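Local coordinates for FAD dependent oxidoreductase domain-containing protein (Deinococcus radiodurans R1, PDB 3C4N) that is of unknown function but binds ADP in this crystal and probably acts as an FAD-dependent oxidoreductase, at residues R252-F257 against G312-L317; P258-L263 against E334-G339; L350-G355 against G375-D380. One frame throughout, in Å; residues are numbered along the deposited sequence.

Interaction 1 (R252-F257 against G312-L317); sequences RAYRQF and GLRREL
The side-chain amide of Q256 reaches across to the backbone just ahead of helix 315-324 and is gripped there at both ends. Its NE2 donates to the carbonyl O of G312 at 2.8 Å, while its OE1 accepts from the backbone N of R314 at 3.0 Å. Both bonds are somewhat bent, with the R314 N-H tilted 23° from the carbonyl plane of Q256. Donor and acceptor side by side let the glutamine amide stand in for a backbone peptide group, satisfying two backbone groups within a buried interface and fixing the amide's rotation. With CG beside the backbone N (chi1 -53°) and the chain extended beyond it, the amide is carried far enough to meet them. A leucine in its place would probably leave the R314 N-H and the G312 carbonyl without these partners.

Around the amide, CG of R314 lies 3.4 Å from OE1 of Q256, and CD1 of L317 comes within 4.1 Å of the same oxygen. CD of R314 also lies at the edge of the Y254 ring, near its plane (CD2 to CD 4.4 Å). Beyond, the guanidinium of R314 turns to D295 and Y299, and D295 also accepts from the backbone N of Y254, so one acidic residue ties down both segments. Backbone bonds from A253 to L350 and from R255 to A348 tie the strand to the adjacent strand 347-352. Thus a side chain of strand 251-260 binds the backbone just before helix 315-324, N-cap R314 included, within the FAD-dependent oxidoreductase fold.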
loop_
_atom_site.group_PDB
_atom_site.type_symbol
_atom_site.label_atom_id
_atom_site.label_comp_id
_atom_site.label_asym_id
_atom_site.label_seq_id
_atom_site.Cartn_x
_atom_site.Cartn_y
_atom_site.Cartn_z
ATOM N N ARG A 252 22.191 -0.428 -19.027
ATOM C CA ARG A 252 21.697 -1.406 -18.082
ATOM C C ARG A 252 22.517 -2.684 -18.126
ATOM O O ARG A 252 23.032 -3.064 -19.174
ATOM C CB ARG A 252 20.223 -1.702 -18.386
ATOM C CG ARG A 252 19.927 -1.998 -19.854
ATOM C CD ARG A 252 18.447 -1.775 -20.191
ATOM N NE ARG A 252 17.563 -2.857 -19.750
ATOM C CZ ARG A 252 17.424 -4.019 -20.383
ATOM N NH1 ARG A 252 18.117 -4.266 -21.486
ATOM N NH2 ARG A 252 16.575 -4.926 -19.925
ATOM N N ALA A 253 22.657 -3.336 -16.980
ATOM C CA ALA A 253 23.401 -4.580 -16.924
ATOM C C ALA A 253 22.624 -5.609 -16.108
ATOM O O ALA A 253 21.995 -5.280 -15.099
ATOM C CB ALA A 253 24.773 -4.350 -16.313
ATOM N N TYR A 254 22.647 -6.855 -16.567
ATOM C CA TYR A 254 21.973 -7.917 -15.849
ATOM C C TYR A 254 23.003 -8.618 -15.002
ATOM O O TYR A 254 24.004 -9.138 -15.504
ATOM C CB TYR A 254 21.349 -8.932 -16.786
ATOM C CG TYR A 254 20.577 -10.007 -16.061
ATOM C CD1 TYR A 254 19.414 -9.705 -15.359
ATOM C CD2 TYR A 254 20.976 -11.336 -16.123
ATOM C CE1 TYR A 254 18.661 -10.704 -14.748
ATOM C CE2 TYR A 254 20.230 -12.339 -15.517
ATOM C CZ TYR A 254 19.076 -12.020 -14.841
ATOM O OH TYR A 254 18.304 -13.026 -14.316
ATOM N N ARG A 255 22.737 -8.641 -13.705
ATOM C CA ARG A 255 23.641 -9.254 -12.756
ATOM C C ARG A 255 22.917 -10.330 -11.977
ATOM O O ARG A 255 21.798 -10.134 -11.510
ATOM C CB ARG A 255 24.173 -8.188 -11.814
ATOM C CG ARG A 255 25.073 -8.704 -10.726
ATOM C CD ARG A 255 25.267 -7.609 -9.695
ATOM N NE ARG A 255 26.628 -7.103 -9.677
ATOM C CZ ARG A 255 26.993 -5.986 -9.062
ATOM N NH1 ARG A 255 26.090 -5.255 -8.422
ATOM N NH2 ARG A 255 28.265 -5.614 -9.074
ATOM N N GLN A 256 23.579 -11.469 -11.843
ATOM C CA GLN A 256 23.024 -12.600 -11.128
ATOM C C GLN A 256 23.629 -12.644 -9.729
ATOM O O GLN A 256 24.719 -12.122 -9.508
ATOM C CB GLN A 256 23.348 -13.884 -11.893
ATOM C CG GLN A 256 22.927 -13.838 -13.351
ATOM C CD GLN A 256 23.298 -15.098 -14.105
ATOM O OE1 GLN A 256 24.483 -15.388 -14.325
ATOM N NE2 GLN A 256 22.284 -15.862 -14.505
ATOM N N PHE A 257 22.926 -13.262 -8.784
ATOM C CA PHE A 257 23.430 -13.347 -7.420
ATOM C C PHE A 257 23.412 -14.776 -6.884
ATOM O O PHE A 257 22.772 -15.065 -5.862
ATOM C CB PHE A 257 22.614 -12.439 -6.492
ATOM C CG PHE A 257 22.501 -11.019 -6.975
ATOM C CD1 PHE A 257 21.586 -10.679 -7.970
ATOM C CD2 PHE A 257 23.288 -10.015 -6.421
ATOM C CE1 PHE A 257 21.453 -9.359 -8.401
ATOM C CE2 PHE A 257 23.165 -8.691 -6.844
ATOM C CZ PHE A 257 22.243 -8.361 -7.836
ATOM N N GLY A 312 23.387 -22.168 -15.048
ATOM C CA GLY A 312 22.542 -20.983 -15.083
ATOM C C GLY A 312 23.277 -19.653 -15.060
ATOM O O GLY A 312 22.646 -18.607 -15.148
ATOM N N LEU A 313 24.604 -19.703 -14.953
ATOM C CA LEU A 313 25.449 -18.515 -14.900
ATOM C C LEU A 313 25.922 -18.065 -16.284
ATOM O O LEU A 313 26.269 -18.895 -17.129
ATOM C CB LEU A 313 26.664 -18.793 -14.008
ATOM C CG LEU A 313 26.424 -19.001 -12.509
ATOM C CD1 LEU A 313 25.497 -20.169 -12.284
ATOM C CD2 LEU A 313 27.749 -19.238 -11.797
ATOM N N ARG A 314 25.948 -16.751 -16.509
ATOM C CA ARG A 314 26.392 -16.206 -17.790
ATOM C C ARG A 314 27.839 -16.566 -18.047
ATOM O O ARG A 314 28.619 -16.749 -17.112
ATOM C CB ARG A 314 26.253 -14.683 -17.825
ATOM C CG ARG A 314 24.873 -14.196 -17.484
ATOM C CD ARG A 314 24.572 -12.840 -18.078
ATOM N NE ARG A 314 25.503 -11.809 -17.771
ATOM C CZ ARG A 314 26.022 -10.849 -18.527
ATOM N NH1 ARG A 314 25.769 -10.658 -19.820
ATOM N NH2 ARG A 314 26.805 -10.011 -17.880
ATOM N N ARG A 315 28.188 -16.656 -19.325
ATOM C CA ARG A 315 29.542 -17.003 -19.736
ATOM C C ARG A 315 30.576 -16.136 -19.003
ATOM O O ARG A 315 31.571 -16.641 -18.479
ATOM C CB ARG A 315 29.669 -16.842 -21.261
ATOM C CG ARG A 315 31.074 -17.026 -21.840
ATOM C CD ARG A 315 31.092 -16.706 -23.350
ATOM N NE ARG A 315 30.483 -15.406 -23.647
ATOM C CZ ARG A 315 31.022 -14.225 -23.345
ATOM N NH1 ARG A 315 32.202 -14.159 -22.737
ATOM N NH2 ARG A 315 30.367 -13.106 -23.638
ATOM N N GLU A 316 30.323 -14.836 -18.935
ATOM C CA GLU A 316 31.255 -13.942 -18.276
ATOM C C GLU A 316 31.492 -14.245 -16.808
ATOM O O GLU A 316 32.621 -14.146 -16.328
ATOM C CB GLU A 316 30.800 -12.503 -18.440
ATOM C CG GLU A 316 30.981 -12.007 -19.851
ATOM C CD GLU A 316 30.930 -10.506 -19.933
ATOM O OE1 GLU A 316 29.841 -9.948 -19.679
ATOM O OE2 GLU A 316 31.978 -9.890 -20.238
ATOM N N LEU A 317 30.435 -14.614 -16.092
ATOM C CA LEU A 317 30.572 -14.936 -14.677
ATOM C C LEU A 317 31.378 -16.232 -14.560
ATOM O O LEU A 317 32.247 -16.363 -13.698
ATOM C CB LEU A 317 29.197 -15.118 -14.028
ATOM C CG LEU A 317 29.098 -14.762 -12.538
ATOM C CD1 LEU A 317 27.794 -15.320 -11.976
ATOM C CD2 LEU A 317 30.270 -15.319 -11.768
#

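Interaction 2 (P258-L263 against E334-G339)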
loop_
_atom_site.group_PDB
_atom_site.type_symbol
_atom_site.label_atom_id
_atom_site.label_comp_id
_atom_site.label_asym_id
_atom_site.label_seq_id
_atom_site.Cartn_x
_atom_site.Cartn_y
_atom_site.Cartn_z
ATOM N N PRO A 258 24.123 -15.695 -7.557
ATOM C CA PRO A 258 24.141 -17.083 -7.082
ATOM C C PRO A 258 24.608 -17.196 -5.632
ATOM O O PRO A 258 25.446 -16.416 -5.174
ATOM C CB PRO A 258 25.079 -17.777 -8.072
ATOM C CG PRO A 258 25.971 -16.675 -8.547
ATOM C CD PRO A 258 25.034 -15.508 -8.698
ATOM N N ARG A 259 24.057 -18.173 -4.915
ATOM C CA ARG A 259 24.395 -18.387 -3.513
ATOM C C ARG A 259 25.490 -19.424 -3.269
ATOM O O ARG A 259 25.558 -20.446 -3.950
ATOM C CB ARG A 259 23.152 -18.786 -2.719
ATOM C CG ARG A 259 23.491 -19.104 -1.283
ATOM C CD ARG A 259 22.317 -18.964 -0.356
ATOM N NE ARG A 259 22.585 -19.718 0.830
ATOM C CZ ARG A 259 22.680 -19.403 2.118
ATOM N NH1 ARG A 259 22.528 -18.198 2.657
ATOM N NH2 ARG A 259 22.970 -20.429 2.886
ATOM N N LEU A 260 26.338 -19.145 -2.282
ATOM C CA LEU A 260 27.429 -20.034 -1.914
ATOM C C LEU A 260 27.158 -20.609 -0.529
ATOM O O LEU A 260 27.332 -19.928 0.483
ATOM C CB LEU A 260 28.750 -19.274 -1.892
ATOM C CG LEU A 260 29.987 -20.133 -1.610
ATOM C CD1 LEU A 260 30.352 -20.951 -2.847
ATOM C CD2 LEU A 260 31.139 -19.230 -1.218
ATOM N N ASP A 261 26.742 -21.870 -0.485
ATOM C CA ASP A 261 26.424 -22.509 0.778
ATOM C C ASP A 261 27.628 -22.996 1.563
ATOM O O ASP A 261 27.912 -24.189 1.601
ATOM C CB ASP A 261 25.457 -23.666 0.540
ATOM C CG ASP A 261 24.106 -23.197 0.038
ATOM O OD1 ASP A 261 23.403 -22.490 0.784
ATOM O OD2 ASP A 261 23.747 -23.529 -1.105
ATOM N N LEU A 262 28.341 -22.064 2.178
ATOM C CA LEU A 262 29.494 -22.403 2.996
ATOM C C LEU A 262 29.391 -21.615 4.298
ATOM O O LEU A 262 28.962 -20.460 4.297
ATOM C CB LEU A 262 30.793 -22.081 2.262
ATOM C CG LEU A 262 31.134 -23.072 1.147
ATOM C CD1 LEU A 262 32.330 -22.589 0.370
ATOM C CD2 LEU A 262 31.415 -24.436 1.752
ATOM N N LEU A 263 29.769 -22.259 5.400
ATOM C CA LEU A 263 29.702 -21.667 6.732
ATOM C C LEU A 263 29.894 -20.162 6.773
ATOM O O LEU A 263 30.890 -19.640 6.284
ATOM C CB LEU A 263 30.732 -22.315 7.658
ATOM C CG LEU A 263 30.638 -21.899 9.130
ATOM C CD1 LEU A 263 29.260 -22.269 9.664
ATOM C CD2 LEU A 263 31.724 -22.615 9.957
ATOM N N GLU A 334 31.867 -27.699 -3.567
ATOM C CA GLU A 334 30.436 -28.024 -3.626
ATOM C C GLU A 334 29.525 -26.871 -3.209
ATOM O O GLU A 334 28.313 -26.948 -3.393
ATOM C CB GLU A 334 30.145 -29.212 -2.710
ATOM C CG GLU A 334 30.536 -28.959 -1.255
ATOM C CD GLU A 334 30.346 -30.174 -0.357
ATOM O OE1 GLU A 334 29.184 -30.545 -0.087
ATOM O OE2 GLU A 334 31.369 -30.756 0.078
ATOM N N GLY A 335 30.112 -25.808 -2.665
ATOM C CA GLY A 335 29.331 -24.678 -2.185
ATOM C C GLY A 335 28.434 -23.912 -3.141
ATOM O O GLY A 335 27.250 -23.732 -2.861
ATOM N N LEU A 336 29.002 -23.459 -4.260
ATOM C CA LEU A 336 28.281 -22.677 -5.269
ATOM C C LEU A 336 27.122 -23.365 -5.948
ATOM O O LEU A 336 27.255 -24.482 -6.457
ATOM C CB LEU A 336 29.231 -22.191 -6.367
ATOM C CG LEU A 336 29.553 -20.699 -6.449
ATOM C CD1 LEU A 336 30.438 -20.454 -7.678
ATOM C CD2 LEU A 336 28.286 -19.873 -6.541
ATOM N N GLU A 337 25.988 -22.671 -5.951
ATOM C CA GLU A 337 24.776 -23.150 -6.594
ATOM C C GLU A 337 24.793 -22.587 -8.015
ATOM O O GLU A 337 24.524 -21.402 -8.218
ATOM C CB GLU A 337 23.526 -22.636 -5.873
ATOM C CG GLU A 337 23.520 -22.783 -4.352
ATOM C CD GLU A 337 22.103 -22.850 -3.775
ATOM O OE1 GLU A 337 21.227 -22.076 -4.223
ATOM O OE2 GLU A 337 21.861 -23.678 -2.872
ATOM N N LEU A 338 25.110 -23.434 -8.989
ATOM C CA LEU A 338 25.176 -23.031 -10.394
ATOM C C LEU A 338 23.846 -23.127 -11.141
ATOM O O LEU A 338 23.639 -22.433 -12.139
ATOM C CB LEU A 338 26.200 -23.893 -11.135
ATOM C CG LEU A 338 27.680 -23.531 -11.044
ATOM C CD1 LEU A 338 28.025 -23.096 -9.640
ATOM C CD2 LEU A 338 28.512 -24.717 -11.485
ATOM N N GLY A 339 22.960 -24.003 -10.677
ATOM C CA GLY A 339 21.677 -24.183 -11.338
ATOM C C GLY A 339 21.817 -24.807 -12.722
ATOM O O GLY A 339 22.926 -24.948 -13.236
#
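The carboxylates of D261 and E337 cross with their planes 66° apart, OD2 of D261 only 2.6 Å from OE2 of E337. So close a pair would probably raise the pKa of at least one acid. The other oxygen of D261 is held at the edge of the R259 guanidinium, in its plane: OD1 receives both NE, at 2.9 Å, and NH2, a side-on grip on a single atom. NE comes from above the carboxylate plane, whereas NH2 lies nearly along the C-O axis. An extended chain from CG to NE, with CG anti to the backbone N (chi1 176°), carries the arginine's charge to D261, where it probably offsets part of the acidic crowding.

The end of strand 251-260 meets the loop that follows helix 315-324 through a single beta bridge, L260 with L336. The backbone N of E337 lies nearly in line with the C=O of R259 (N to O 3.0 Å), whereas that of D261 meets the carbonyl O of G335 from 57° above its plane. D261 is also the centre of an inverse gamma turn.

G335 suits its place because a beta carbon there would run into L260 and L262. Branched L260 puts CD1 3.7 Å from CG of L336, and the L336 CD2 reaches CB of P258 at 4.1 Å. L336 packs further on L287 and L321, from strand 284-288 and helix 315-324.

Interaction 3 (L350-G355 against G375-D380)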
loop_
_atom_site.group_PDB
_atom_site.type_symbol
_atom_site.label_atom_id
_atom_site.label_comp_id
_atom_site.label_asym_id
_atom_site.label_seq_id
_atom_site.Cartn_x
_atom_site.Cartn_y
_atom_site.Cartn_z
ATOM N N LEU A 350 20.144 -3.868 -13.362
ATOM C CA LEU A 350 20.555 -2.664 -12.656
ATOM C C LEU A 350 20.902 -1.585 -13.655
ATOM O O LEU A 350 21.498 -1.858 -14.700
ATOM C CB LEU A 350 21.770 -2.914 -11.758
ATOM C CG LEU A 350 21.532 -3.633 -10.417
ATOM C CD1 LEU A 350 21.321 -5.124 -10.664
ATOM C CD2 LEU A 350 22.747 -3.423 -9.515
ATOM N N ALA A 351 20.503 -0.357 -13.344
ATOM C CA ALA A 351 20.808 0.754 -14.219
ATOM C C ALA A 351 22.279 1.073 -14.073
ATOM O O ALA A 351 22.876 0.872 -13.015
ATOM C CB ALA A 351 19.972 1.980 -13.855
ATOM N N LEU A 352 22.847 1.552 -15.169
ATOM C CA LEU A 352 24.231 1.955 -15.242
ATOM C C LEU A 352 24.177 3.406 -15.707
ATOM O O LEU A 352 23.895 3.691 -16.874
ATOM C CB LEU A 352 24.978 1.088 -16.250
ATOM C CG LEU A 352 25.942 0.099 -15.603
ATOM C CD1 LEU A 352 25.222 -0.707 -14.534
ATOM C CD2 LEU A 352 26.536 -0.808 -16.658
ATOM N N PRO A 353 24.402 4.349 -14.781
ATOM C CA PRO A 353 24.358 5.754 -15.180
ATOM C C PRO A 353 25.456 6.026 -16.213
ATOM O O PRO A 353 26.608 5.622 -16.035
ATOM C CB PRO A 353 24.586 6.494 -13.860
ATOM C CG PRO A 353 24.126 5.504 -12.799
ATOM C CD PRO A 353 24.665 4.211 -13.336
ATOM N N GLY A 354 25.087 6.704 -17.295
ATOM C CA GLY A 354 26.046 7.007 -18.342
ATOM C C GLY A 354 26.631 5.754 -18.971
ATOM O O GLY A 354 27.564 5.842 -19.757
ATOM N N GLY A 355 26.091 4.590 -18.625
ATOM C CA GLY A 355 26.595 3.349 -19.178
ATOM C C GLY A 355 27.867 2.872 -18.510
ATOM O O GLY A 355 28.454 1.880 -18.934
ATOM N N GLY A 375 19.855 4.734 -9.420
ATOM C CA GLY A 375 20.548 4.159 -8.280
ATOM C C GLY A 375 21.843 3.572 -8.809
ATOM O O GLY A 375 22.839 4.284 -8.890
ATOM N N GLY A 376 21.845 2.292 -9.182
ATOM C CA GLY A 376 23.057 1.691 -9.724
ATOM C C GLY A 376 23.914 0.856 -8.781
ATOM O O GLY A 376 23.625 0.773 -7.585
ATOM N N PRO A 377 25.001 0.246 -9.292
ATOM C CA PRO A 377 25.933 -0.602 -8.529
ATOM C C PRO A 377 26.490 -0.022 -7.229
ATOM O O PRO A 377 27.049 -0.755 -6.411
ATOM C CB PRO A 377 27.040 -0.914 -9.545
ATOM C CG PRO A 377 26.310 -0.899 -10.843
ATOM C CD PRO A 377 25.416 0.326 -10.705
ATOM N N LEU A 378 26.348 1.282 -7.023
ATOM C CA LEU A 378 26.864 1.859 -5.779
ATOM C C LEU A 378 25.736 2.330 -4.860
ATOM O O LEU A 378 25.986 2.929 -3.809
ATOM C CB LEU A 378 27.825 3.024 -6.065
ATOM C CG LEU A 378 29.139 2.690 -6.797
ATOM C CD1 LEU A 378 29.874 3.971 -7.098
ATOM C CD2 LEU A 378 30.011 1.768 -5.973
ATOM N N ALA A 379 24.501 2.013 -5.234
ATOM C CA ALA A 379 23.349 2.431 -4.446
ATOM C C ALA A 379 23.414 2.077 -2.955
ATOM O O ALA A 379 22.834 2.780 -2.129
ATOM C CB ALA A 379 22.067 1.884 -5.056
ATOM N N ASP A 380 24.105 1.004 -2.596
ATOM C CA ASP A 380 24.182 0.656 -1.186
ATOM C C ASP A 380 24.978 1.699 -0.384
ATOM O O ASP A 380 24.713 1.910 0.800
ATOM C CB ASP A 380 24.775 -0.757 -1.004
ATOM C CG ASP A 380 23.891 -1.861 -1.637
ATOM O OD1 ASP A 380 22.645 -1.827 -1.446
ATOM O OD2 ASP A 380 24.451 -2.762 -2.312
#
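G375 opens the second segment with its carbonyl O 4.3 Å from CG of P353, a loose contact. Next, G376 comes closest to the strand: its CA lies 3.4 Å from the carbonyl O of A351, a CA-H...O contact with 133° at the hydrogen. With phi at 99° and psi near 180°, a side chain here would press on the preceding carbonyl, on CD of P353 and on P377, which explains the glycine.

P377 then makes the largest contribution of its segment. Its CD sits 3.5 Å from the same A351 oxygen, while CG meets CD1 of L352 at 3.9 Å, the two side chains crossing at about a right angle. CD2 of L350 approaches the proline N at 4.3 Å. The ring's restricted phi suits the type I turn from G376 to A379, closed by A379 N on G376 O.

L378 takes the N-cap position, and D380, in helix 379-398, forms a salt bridge with R46. G375 comes within about 4 Å, nearest atoms, of ADP-binding M47 and of the bound ADP. This glycine-rich link between strand 370-374 and helix 379-398 borders the nucleotide site, beside the Rossmann-type region expected of this flavoprotein family.

Strand 251-260 carries interactions 1 and 2 on successive parts of its length, and the two touch where G312 N meets L338 O at 2.9 Å. Interaction 3 joins the same sheet through the neighbouring strand 347-352, with A253 O and L350 N 2.9 Å apart. Interaction 1 is the buried one, and there a neutral amide serves backbone groups. Interaction 2, only partly buried and farthest from the chain's centre, mixes a backbone bridge and leucine packing with charged groups at its rim. Interaction 3, nearest the centre and beside the ADP, relies on glycine, proline and leucine contacts instead of polar side chains. Interactions 2 and 3 are about 11 Å apart at their nearest atoms.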